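Local atomic coordinates of putative uncharacterized protein TCIL3000_10_9440 (Trypanosoma congolense, PDB entry 5KMX), a protein that is of unknown function but is an insect-stage surface membrane protein with a bilobed ectodomain, possibly a sensor. Residues Gly71-Val75 / Thr86-Arg92; Asp13-Ala17 / Ala211-Leu215; Tyr99-Ser104 / Cys115-His119. All coordinates share one frame; numbering follows the deposited sequence.

Contact 1 joins two neighbouring strands of the large sheet, 72-79 and 85-100, through backbone hydrogen bonds, with Leu73, Val75, Arg87 and Thr89 on a buried face and Arg72 and Arg88 on a more exposed one. Contact 3 uses the far end of strand 85-100, where that strand meets helix 116-128. It is a surface contact, closed by a disulfide and an aromatic side chain. Contact 2 is partly buried and packs helix 11-20 on helix 208-216 by apolar side chains. It closes a chain loop containing both other contacts, and it lies across the chain's centre from contact 1. The centres of contacts 1 and 3 are about 37 Å apart, consistent with the bilobed architecture.

Contact 1 of 3, residues Gly71-Val75 / Thr86-Arg92; sequences GRLTV and TRRTPLR
Leu73 and Thr89 face each other in the antiparallel beta hairpin of strands 72-79 and 85-100. Five backbone hydrogen bonds join the two segments. Leu73 N donates to Thr89 O at 2.7 Å, and Thr89 N returns a bond to Leu73 O. Val75 and Arg87 repeat this double exchange. Beyond the last paired residues, Leu91 N bonds to Gly71 O at 2.8 Å, with a nearly straight N-H...O angle of 173°. CB and CG of Leu91 rest against the same carbonyl oxygen. CA-H...O contacts, such as Thr86 CA to Val75 O, lie between these bonds.

The apolar contacts are few. Leu73 CB meets Leu91 CD2 at 3.9 Å. The methyls Thr74 CG2 and Thr86 CG2 touch at 3.4 Å. Thr74 chi1 of -53° sets OG1 beside the backbone N, which turns CG2 to Thr86 and leaves OG1 near Arg88 CG.

The charged contacts lie on the face that carries Arg72, Thr74, Arg88 and Pro90. The side chains of Arg72 and Arg88 run side by side in the same direction. Arg72 NH1 and Arg88 NH2 are 3.7 Å apart. The guanidinium planes are turned 87° to each other: Arg88 NH2 sits at the edge of the Arg72 group, while Arg72 NH1 lies over a face of the Arg88 group. A bound sulfate, probably from the crystallisation liquor, forms salt bridges with these two nitrogens. Asp70 takes Arg72 NH2 in a further salt bridge. On the other face, Arg87 reaches away to Gln177 O, and Thr89 packs on Leu158 of strand 145-165.

The backbone bonds thus hold the hairpin, while its two faces differ in chemistry. The paired arginines probably make a locally positive spot, partly offset by Asp70, where the sulfate is bound. The sulfate alone does not establish a natural ligand.

Contact 2 of 3, residues Asp13-Ala17 / Ala211-Leu215; sequences DFKEA and AFQQL
Phe14 and Leu215 interlock between two antiparallel helices; the axes of the two short segments pass 9.8 Å apart at an angle of 161°. The tight part centres on Phe14. Its CG is anti to the backbone N (chi1 -175°), which swings the ring over to the 211-215 segment. The ring meets that helix by its edge: CE1 lies 3.3 Å from Phe212 N and 3.5 Å from Phe212 CB. The Phe14 and Phe212 rings are oblique to each other, with planes at 53° and centroids 5.6 Å apart. Leu215 CD1 comes in near the plane of the Phe14 ring and lies 3.2 Å from Phe14 N. One helical turn further on, the methyls Ala17 CB and Ala211 CB meet at 3.6 Å.

The looser side is marked by Asp13. Its CB touches Leu215 CD2 at 3.7 Å, while the residue as a whole is exposed.

Gln213 OE1 is hydrogen-bonded to Tyr181 N and Gln214 OE1 to Tyr176 OH. Phe50, from the loop before strand 53-63, meets the Phe14 ring edge-to-face. The contact packs the N-terminal helix 11-20 against helix 208-216, which follows strand 197-204 near the end of the modelled chain.

Contact 3 of 3, residues Tyr99-Ser104 / Cys115-His119; sequences YTCSSS and CHRKH
A disulfide ties the end of strand 85-100 to the start of helix 116-128, across a loop whose residues 105-114 are not modelled. Cys101 SG and Cys115 SG are bonded at 2.0 Å, with a chi3 of 110°. Tyr99, two residues before Cys101, adds the main noncovalent contact. With chi1 at 179° the Tyr99 ring stands opposite its own backbone N and reaches the first turn of the helix. His119 CA lies over one face of this ring, 4.0 Å from its centroid, in a CH-pi contact. The Tyr99 and His119 rings are near parallel, with planes at 27°, but they are slid apart and barely overlap. At the ring's far end, Tyr99 OH is 3.1 Å from Cys115 O and 3.5 Å from Lys118 CB. The Lys118 chain runs alongside Ser104.

Around the site, His119 NE2 is hydrogen-bonded to Tyr133 OH, and the Tyr99 ring also meets Phe122. Both Tyr99 and His119 touch Cys140.

The tyrosine packs against the turn that follows the disulfide. The covalent bond holds the two ends of the partly unmodelled loop together at the protein surface, consistent with the ectodomain of a surface protein.

Contact 1 of 3, residues Gly71-Val75 / Thr86-Arg92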
loop_
_atom_site.group_PDB
_atom_site.type_symbol
_atom_site.label_atom_id
_atom_site.label_comp_id
_atom_site.label_asym_id
_atom_site.label_seq_id
_atom_site.Cartn_x
_atom_site.Cartn_y
_atom_site.Cartn_z
ATOM N N GLY A 71 12.512 1.243 -15.413
ATOM C CA GLY A 71 11.248 0.796 -14.854
ATOM C C GLY A 71 11.159 0.825 -13.340
ATOM O O GLY A 71 10.155 0.387 -12.775
ATOM N N ARG A 72 12.199 1.333 -12.681
ATOM C CA ARG A 72 12.208 1.434 -11.222
ATOM C C ARG A 72 12.304 2.876 -10.734
ATOM O O ARG A 72 13.069 3.679 -11.270
ATOM C CB ARG A 72 13.363 0.623 -10.635
ATOM C CG ARG A 72 13.064 -0.860 -10.507
ATOM C CD ARG A 72 13.595 -1.649 -11.684
ATOM N NE ARG A 72 14.948 -2.129 -11.424
ATOM C CZ ARG A 72 15.885 -2.300 -12.353
ATOM N NH1 ARG A 72 17.082 -2.742 -12.002
ATOM N NH2 ARG A 72 15.637 -2.023 -13.627
ATOM N N LEU A 73 11.523 3.181 -9.704
ATOM C CA LEU A 73 11.502 4.504 -9.095
ATOM C C LEU A 73 12.381 4.537 -7.850
ATOM O O LEU A 73 12.102 3.848 -6.871
ATOM C CB LEU A 73 10.066 4.898 -8.735
ATOM C CG LEU A 73 9.870 6.199 -7.950
ATOM C CD1 LEU A 73 10.088 7.411 -8.842
ATOM C CD2 LEU A 73 8.491 6.228 -7.316
ATOM N N THR A 74 13.443 5.336 -7.894
ATOM C CA THR A 74 14.302 5.528 -6.731
ATOM C C THR A 74 13.872 6.774 -5.963
ATOM O O THR A 74 13.774 7.861 -6.535
ATOM C CB THR A 74 15.783 5.665 -7.125
ATOM O OG1 THR A 74 16.173 4.551 -7.935
ATOM C CG2 THR A 74 16.662 5.716 -5.882
ATOM N N VAL A 75 13.622 6.604 -4.669
ATOM C CA VAL A 75 13.245 7.712 -3.798
ATOM C C VAL A 75 14.247 7.853 -2.660
ATOM O O VAL A 75 14.551 6.882 -1.967
ATOM C CB VAL A 75 11.835 7.521 -3.206
ATOM C CG1 VAL A 75 11.496 8.663 -2.253
ATOM C CG2 VAL A 75 10.797 7.425 -4.319
ATOM N N THR A 86 17.297 5.212 1.168
ATOM C CA THR A 86 16.826 5.184 -0.211
ATOM C C THR A 86 15.919 3.980 -0.409
ATOM O O THR A 86 16.141 2.928 0.188
ATOM C CB THR A 86 17.994 5.113 -1.215
ATOM O OG1 THR A 86 18.946 6.143 -0.921
ATOM C CG2 THR A 86 17.490 5.282 -2.643
ATOM N N ARG A 87 14.894 4.145 -1.241
ATOM C CA ARG A 87 13.996 3.049 -1.585
ATOM C C ARG A 87 13.815 2.968 -3.091
ATOM O O ARG A 87 13.572 3.977 -3.754
ATOM C CB ARG A 87 12.636 3.218 -0.904
ATOM C CG ARG A 87 11.581 2.203 -1.350
ATOM C CD ARG A 87 11.969 0.778 -0.977
ATOM N NE ARG A 87 11.964 0.595 0.471
ATOM C CZ ARG A 87 10.888 0.284 1.186
ATOM N NH1 ARG A 87 9.713 0.107 0.594
ATOM N NH2 ARG A 87 10.986 0.145 2.500
ATOM N N ARG A 88 13.932 1.756 -3.621
ATOM C CA ARG A 88 13.685 1.501 -5.031
ATOM C C ARG A 88 12.437 0.640 -5.168
ATOM O O ARG A 88 12.286 -0.357 -4.462
ATOM C CB ARG A 88 14.888 0.813 -5.671
ATOM C CG ARG A 88 15.021 1.068 -7.157
ATOM C CD ARG A 88 16.370 0.612 -7.669
ATOM N NE ARG A 88 16.403 -0.821 -7.945
ATOM C CZ ARG A 88 17.517 -1.536 -8.071
ATOM N NH1 ARG A 88 18.704 -0.960 -7.927
ATOM N NH2 ARG A 88 17.445 -2.835 -8.329
ATOM N N THR A 89 11.544 1.037 -6.069
ATOM C CA THR A 89 10.288 0.331 -6.277
ATOM C C THR A 89 10.013 0.160 -7.766
ATOM O O THR A 89 10.181 1.104 -8.538
ATOM C CB THR A 89 9.107 1.081 -5.633
ATOM O OG1 THR A 89 9.403 1.364 -4.260
ATOM C CG2 THR A 89 7.834 0.251 -5.716
ATOM N N PRO A 90 9.591 -1.045 -8.181
ATOM C CA PRO A 90 9.218 -1.196 -9.591
ATOM C C PRO A 90 7.948 -0.426 -9.928
ATOM O O PRO A 90 6.996 -0.436 -9.147
ATOM C CB PRO A 90 9.005 -2.707 -9.742
ATOM C CG PRO A 90 8.707 -3.194 -8.371
ATOM C CD PRO A 90 9.499 -2.320 -7.447
ATOM N N LEU A 91 7.939 0.240 -11.079
ATOM C CA LEU A 91 6.768 0.991 -11.514
ATOM C C LEU A 91 5.631 0.052 -11.884
ATOM O O LEU A 91 4.461 0.416 -11.782
ATOM C CB LEU A 91 7.111 1.883 -12.708
ATOM C CG LEU A 91 8.057 3.053 -12.441
ATOM C CD1 LEU A 91 8.465 3.700 -13.752
ATOM C CD2 LEU A 91 7.413 4.078 -11.519
ATOM N N ARG A 92 5.986 -1.157 -12.311
ATOM C CA ARG A 92 5.014 -2.135 -12.785
ATOM C C ARG A 92 5.142 -3.461 -12.041
ATOM O O ARG A 92 6.244 -3.976 -11.855
ATOM C CB ARG A 92 5.194 -2.371 -14.286
ATOM C CG ARG A 92 4.061 -3.143 -14.942
ATOM C CD ARG A 92 4.510 -3.747 -16.261
ATOM N NE ARG A 92 5.473 -4.824 -16.043
ATOM C CZ ARG A 92 6.209 -5.385 -16.996
ATOM N NH1 ARG A 92 6.113 -4.973 -18.254
ATOM N NH2 ARG A 92 7.054 -6.359 -16.686
#

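Contact 2 of 3, residues Asp13-Ala17 / Ala211-Leu215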
loop_
_atom_site.group_PDB
_atom_site.type_symbol
_atom_site.label_atom_id
_atom_site.label_comp_id
_atom_site.label_asym_id
_atom_site.label_seq_id
_atom_site.Cartn_x
_atom_site.Cartn_y
_atom_site.Cartn_z
ATOM N N ASP A 13 -6.728 -5.689 20.337
ATOM C CA ASP A 13 -5.345 -5.429 19.954
ATOM C C ASP A 13 -5.232 -4.092 19.224
ATOM O O ASP A 13 -4.248 -3.370 19.384
ATOM C CB ASP A 13 -4.805 -6.558 19.076
ATOM C CG ASP A 13 -4.360 -7.764 19.881
ATOM O OD1 ASP A 13 -4.844 -7.937 21.020
ATOM O OD2 ASP A 13 -3.525 -8.542 19.373
ATOM N N PHE A 14 -6.236 -3.773 18.413
ATOM C CA PHE A 14 -6.286 -2.488 17.721
ATOM C C PHE A 14 -6.513 -1.348 18.708
ATOM O O PHE A 14 -5.882 -0.301 18.609
ATOM C CB PHE A 14 -7.389 -2.479 16.663
ATOM C CG PHE A 14 -7.407 -1.233 15.828
ATOM C CD1 PHE A 14 -6.397 -0.991 14.913
ATOM C CD2 PHE A 14 -8.423 -0.298 15.961
ATOM C CE1 PHE A 14 -6.399 0.154 14.143
ATOM C CE2 PHE A 14 -8.430 0.851 15.189
ATOM C CZ PHE A 14 -7.416 1.076 14.280
ATOM N N LYS A 15 -7.437 -1.558 19.641
ATOM C CA LYS A 15 -7.647 -0.636 20.755
ATOM C C LYS A 15 -6.331 -0.321 21.456
ATOM O O LYS A 15 -6.062 0.824 21.820
ATOM C CB LYS A 15 -8.629 -1.234 21.764
ATOM C CG LYS A 15 -10.099 -0.942 21.512
ATOM C CD LYS A 15 -10.944 -1.517 22.644
ATOM C CE LYS A 15 -12.417 -1.183 22.492
ATOM N NZ LYS A 15 -13.215 -1.698 23.641
ATOM N N GLU A 16 -5.520 -1.356 21.645
ATOM C CA GLU A 16 -4.237 -1.233 22.323
ATOM C C GLU A 16 -3.289 -0.320 21.547
ATOM O O GLU A 16 -2.521 0.442 22.138
ATOM C CB GLU A 16 -3.609 -2.620 22.507
ATOM C CG GLU A 16 -2.410 -2.654 23.439
ATOM C CD GLU A 16 -1.903 -4.066 23.694
ATOM O OE1 GLU A 16 -2.664 -5.029 23.459
ATOM O OE2 GLU A 16 -0.739 -4.211 24.126
ATOM N N ALA A 17 -3.357 -0.392 20.221
ATOM C CA ALA A 17 -2.474 0.387 19.359
ATOM C C ALA A 17 -2.912 1.846 19.263
ATOM O O ALA A 17 -2.083 2.755 19.312
ATOM C CB ALA A 17 -2.417 -0.234 17.970
ATOM N N ALA A 211 -1.607 -0.540 12.079
ATOM C CA ALA A 211 -2.197 -1.458 13.046
ATOM C C ALA A 211 -3.527 -1.974 12.517
ATOM O O ALA A 211 -3.849 -3.155 12.664
ATOM C CB ALA A 211 -2.387 -0.775 14.388
ATOM N N PHE A 212 -4.298 -1.080 11.908
ATOM C CA PHE A 212 -5.540 -1.458 11.251
ATOM C C PHE A 212 -5.222 -2.499 10.187
ATOM O O PHE A 212 -5.730 -3.612 10.231
ATOM C CB PHE A 212 -6.225 -0.230 10.636
ATOM C CG PHE A 212 -7.638 -0.475 10.160
ATOM C CD1 PHE A 212 -8.303 -1.659 10.438
ATOM C CD2 PHE A 212 -8.300 0.497 9.426
ATOM C CE1 PHE A 212 -9.598 -1.864 9.996
ATOM C CE2 PHE A 212 -9.593 0.294 8.980
ATOM C CZ PHE A 212 -10.242 -0.885 9.266
ATOM N N GLN A 213 -4.345 -2.133 9.256
ATOM C CA GLN A 213 -3.931 -3.014 8.166
ATOM C C GLN A 213 -3.473 -4.392 8.645
ATOM O O GLN A 213 -3.857 -5.412 8.075
ATOM C CB GLN A 213 -2.803 -2.354 7.371
ATOM C CG GLN A 213 -3.270 -1.256 6.426
ATOM C CD GLN A 213 -3.821 -1.794 5.117
ATOM O OE1 GLN A 213 -3.542 -2.926 4.727
ATOM N NE2 GLN A 213 -4.605 -0.974 4.429
ATOM N N GLN A 214 -2.650 -4.416 9.688
ATOM C CA GLN A 214 -2.082 -5.664 10.190
ATOM C C GLN A 214 -3.145 -6.571 10.799
ATOM O O GLN A 214 -3.380 -7.681 10.323
ATOM C CB GLN A 214 -0.999 -5.377 11.233
ATOM C CG GLN A 214 -0.324 -6.628 11.785
ATOM C CD GLN A 214 0.732 -6.312 12.826
ATOM O OE1 GLN A 214 1.929 -6.437 12.571
ATOM N NE2 GLN A 214 0.292 -5.903 14.011
ATOM N N LEU A 215 -3.776 -6.086 11.863
ATOM C CA LEU A 215 -4.742 -6.868 12.624
ATOM C C LEU A 215 -5.924 -7.319 11.775
ATOM O O LEU A 215 -6.589 -8.306 12.092
ATOM C CB LEU A 215 -5.251 -6.049 13.810
ATOM C CG LEU A 215 -4.176 -5.544 14.773
ATOM C CD1 LEU A 215 -4.757 -4.502 15.708
ATOM C CD2 LEU A 215 -3.579 -6.702 15.557
#

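Contact 3 of 3, residues Tyr99-Ser104 / Cys115-His119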
loop_
_atom_site.group_PDB
_atom_site.type_symbol
_atom_site.label_atom_id
_atom_site.label_comp_id
_atom_site.label_asym_id
_atom_site.label_seq_id
_atom_site.Cartn_x
_atom_site.Cartn_y
_atom_site.Cartn_z
ATOM N N TYR A 99 -10.895 -16.460 -10.497
ATOM C CA TYR A 99 -12.334 -16.602 -10.671
ATOM C C TYR A 99 -12.813 -17.902 -10.040
ATOM O O TYR A 99 -12.271 -18.973 -10.317
ATOM C CB TYR A 99 -12.721 -16.577 -12.149
ATOM C CG TYR A 99 -14.208 -16.740 -12.363
ATOM C CD1 TYR A 99 -15.048 -15.637 -12.385
ATOM C CD2 TYR A 99 -14.775 -17.999 -12.524
ATOM C CE1 TYR A 99 -16.406 -15.779 -12.572
ATOM C CE2 TYR A 99 -16.133 -18.151 -12.709
ATOM C CZ TYR A 99 -16.945 -17.038 -12.732
ATOM O OH TYR A 99 -18.299 -17.184 -12.918
ATOM N N THR A 100 -13.831 -17.797 -9.192
ATOM C CA THR A 100 -14.455 -18.965 -8.583
ATOM C C THR A 100 -15.914 -19.050 -8.997
ATOM O O THR A 100 -16.664 -18.081 -8.870
ATOM C CB THR A 100 -14.369 -18.924 -7.052
ATOM O OG1 THR A 100 -13.017 -18.676 -6.657
ATOM C CG2 THR A 100 -14.845 -20.242 -6.450
ATOM N N CYS A 101 -16.308 -20.213 -9.500
ATOM C CA CYS A 101 -17.689 -20.441 -9.893
ATOM C C CYS A 101 -18.591 -20.494 -8.664
ATOM O O CYS A 101 -18.754 -21.544 -8.046
ATOM C CB CYS A 101 -17.807 -21.739 -10.687
ATOM S SG CYS A 101 -19.264 -21.839 -11.757
ATOM N N SER A 102 -19.174 -19.352 -8.317
ATOM C CA SER A 102 -20.026 -19.258 -7.138
ATOM C C SER A 102 -21.493 -19.413 -7.513
ATOM O O SER A 102 -21.842 -19.441 -8.691
ATOM C CB SER A 102 -19.806 -17.922 -6.429
ATOM O OG SER A 102 -20.644 -17.809 -5.292
ATOM N N SER A 103 -22.353 -19.505 -6.504
ATOM C CA SER A 103 -23.789 -19.627 -6.731
ATOM C C SER A 103 -24.334 -18.413 -7.479
ATOM O O SER A 103 -25.422 -18.462 -8.053
ATOM C CB SER A 103 -24.525 -19.797 -5.402
ATOM O OG SER A 103 -24.044 -20.924 -4.691
ATOM N N SER A 104 -23.569 -17.326 -7.470
ATOM C CA SER A 104 -23.960 -16.102 -8.156
ATOM C C SER A 104 -23.857 -16.266 -9.670
ATOM O O SER A 104 -23.253 -17.221 -10.161
ATOM C CB SER A 104 -23.089 -14.933 -7.692
ATOM O OG SER A 104 -22.996 -14.904 -6.278
ATOM N N CYS A 115 -21.990 -21.129 -13.840
ATOM C CA CYS A 115 -21.398 -19.798 -13.795
ATOM C C CYS A 115 -20.766 -19.451 -15.138
ATOM O O CYS A 115 -19.826 -18.659 -15.207
ATOM C CB CYS A 115 -20.351 -19.717 -12.685
ATOM S SG CYS A 115 -20.795 -20.630 -11.198
ATOM N N HIS A 116 -21.295 -20.047 -16.201
ATOM C CA HIS A 116 -20.737 -19.886 -17.538
ATOM C C HIS A 116 -20.804 -18.441 -18.024
ATOM O O HIS A 116 -19.866 -17.946 -18.651
ATOM C CB HIS A 116 -21.472 -20.800 -18.523
ATOM C CG HIS A 116 -21.036 -20.630 -19.947
ATOM N ND1 HIS A 116 -21.562 -19.666 -20.774
ATOM C CD2 HIS A 116 -20.123 -21.309 -20.684
ATOM C CE1 HIS A 116 -20.991 -19.754 -21.966
ATOM N NE2 HIS A 116 -20.119 -20.740 -21.935
ATOM N N ARG A 117 -21.911 -17.765 -17.732
ATOM C CA ARG A 117 -22.131 -16.403 -18.212
ATOM C C ARG A 117 -21.249 -15.386 -17.488
ATOM O O ARG A 117 -20.761 -14.433 -18.098
ATOM C CB ARG A 117 -23.606 -16.023 -18.053
ATOM C CG ARG A 117 -23.945 -14.583 -18.425
ATOM C CD ARG A 117 -23.767 -14.314 -19.913
ATOM N NE ARG A 117 -23.991 -12.905 -20.239
ATOM C CZ ARG A 117 -23.039 -11.974 -20.284
ATOM N NH1 ARG A 117 -21.772 -12.287 -20.033
ATOM N NH2 ARG A 117 -23.353 -10.722 -20.588
ATOM N N LYS A 118 -21.059 -15.579 -16.187
ATOM C CA LYS A 118 -20.235 -14.672 -15.394
ATOM C C LYS A 118 -18.748 -14.993 -15.528
ATOM O O LYS A 118 -17.894 -14.199 -15.128
ATOM C CB LYS A 118 -20.643 -14.728 -13.920
ATOM C CG LYS A 118 -21.959 -14.032 -13.609
ATOM C CD LYS A 118 -22.156 -13.873 -12.109
ATOM C CE LYS A 118 -23.419 -13.089 -11.789
ATOM N NZ LYS A 118 -24.651 -13.795 -12.236
ATOM N N HIS A 119 -18.446 -16.157 -16.093
ATOM C CA HIS A 119 -17.069 -16.619 -16.218
ATOM C C HIS A 119 -16.363 -15.999 -17.421
ATOM O O HIS A 119 -15.251 -15.485 -17.298
ATOM C CB HIS A 119 -17.040 -18.147 -16.316
ATOM C CG HIS A 119 -15.692 -18.711 -16.646
ATOM N ND1 HIS A 119 -15.532 -19.898 -17.327
ATOM C CD2 HIS A 119 -14.444 -18.258 -16.380
ATOM C CE1 HIS A 119 -14.242 -20.148 -17.475
ATOM N NE2 HIS A 119 -13.562 -19.168 -16.910
#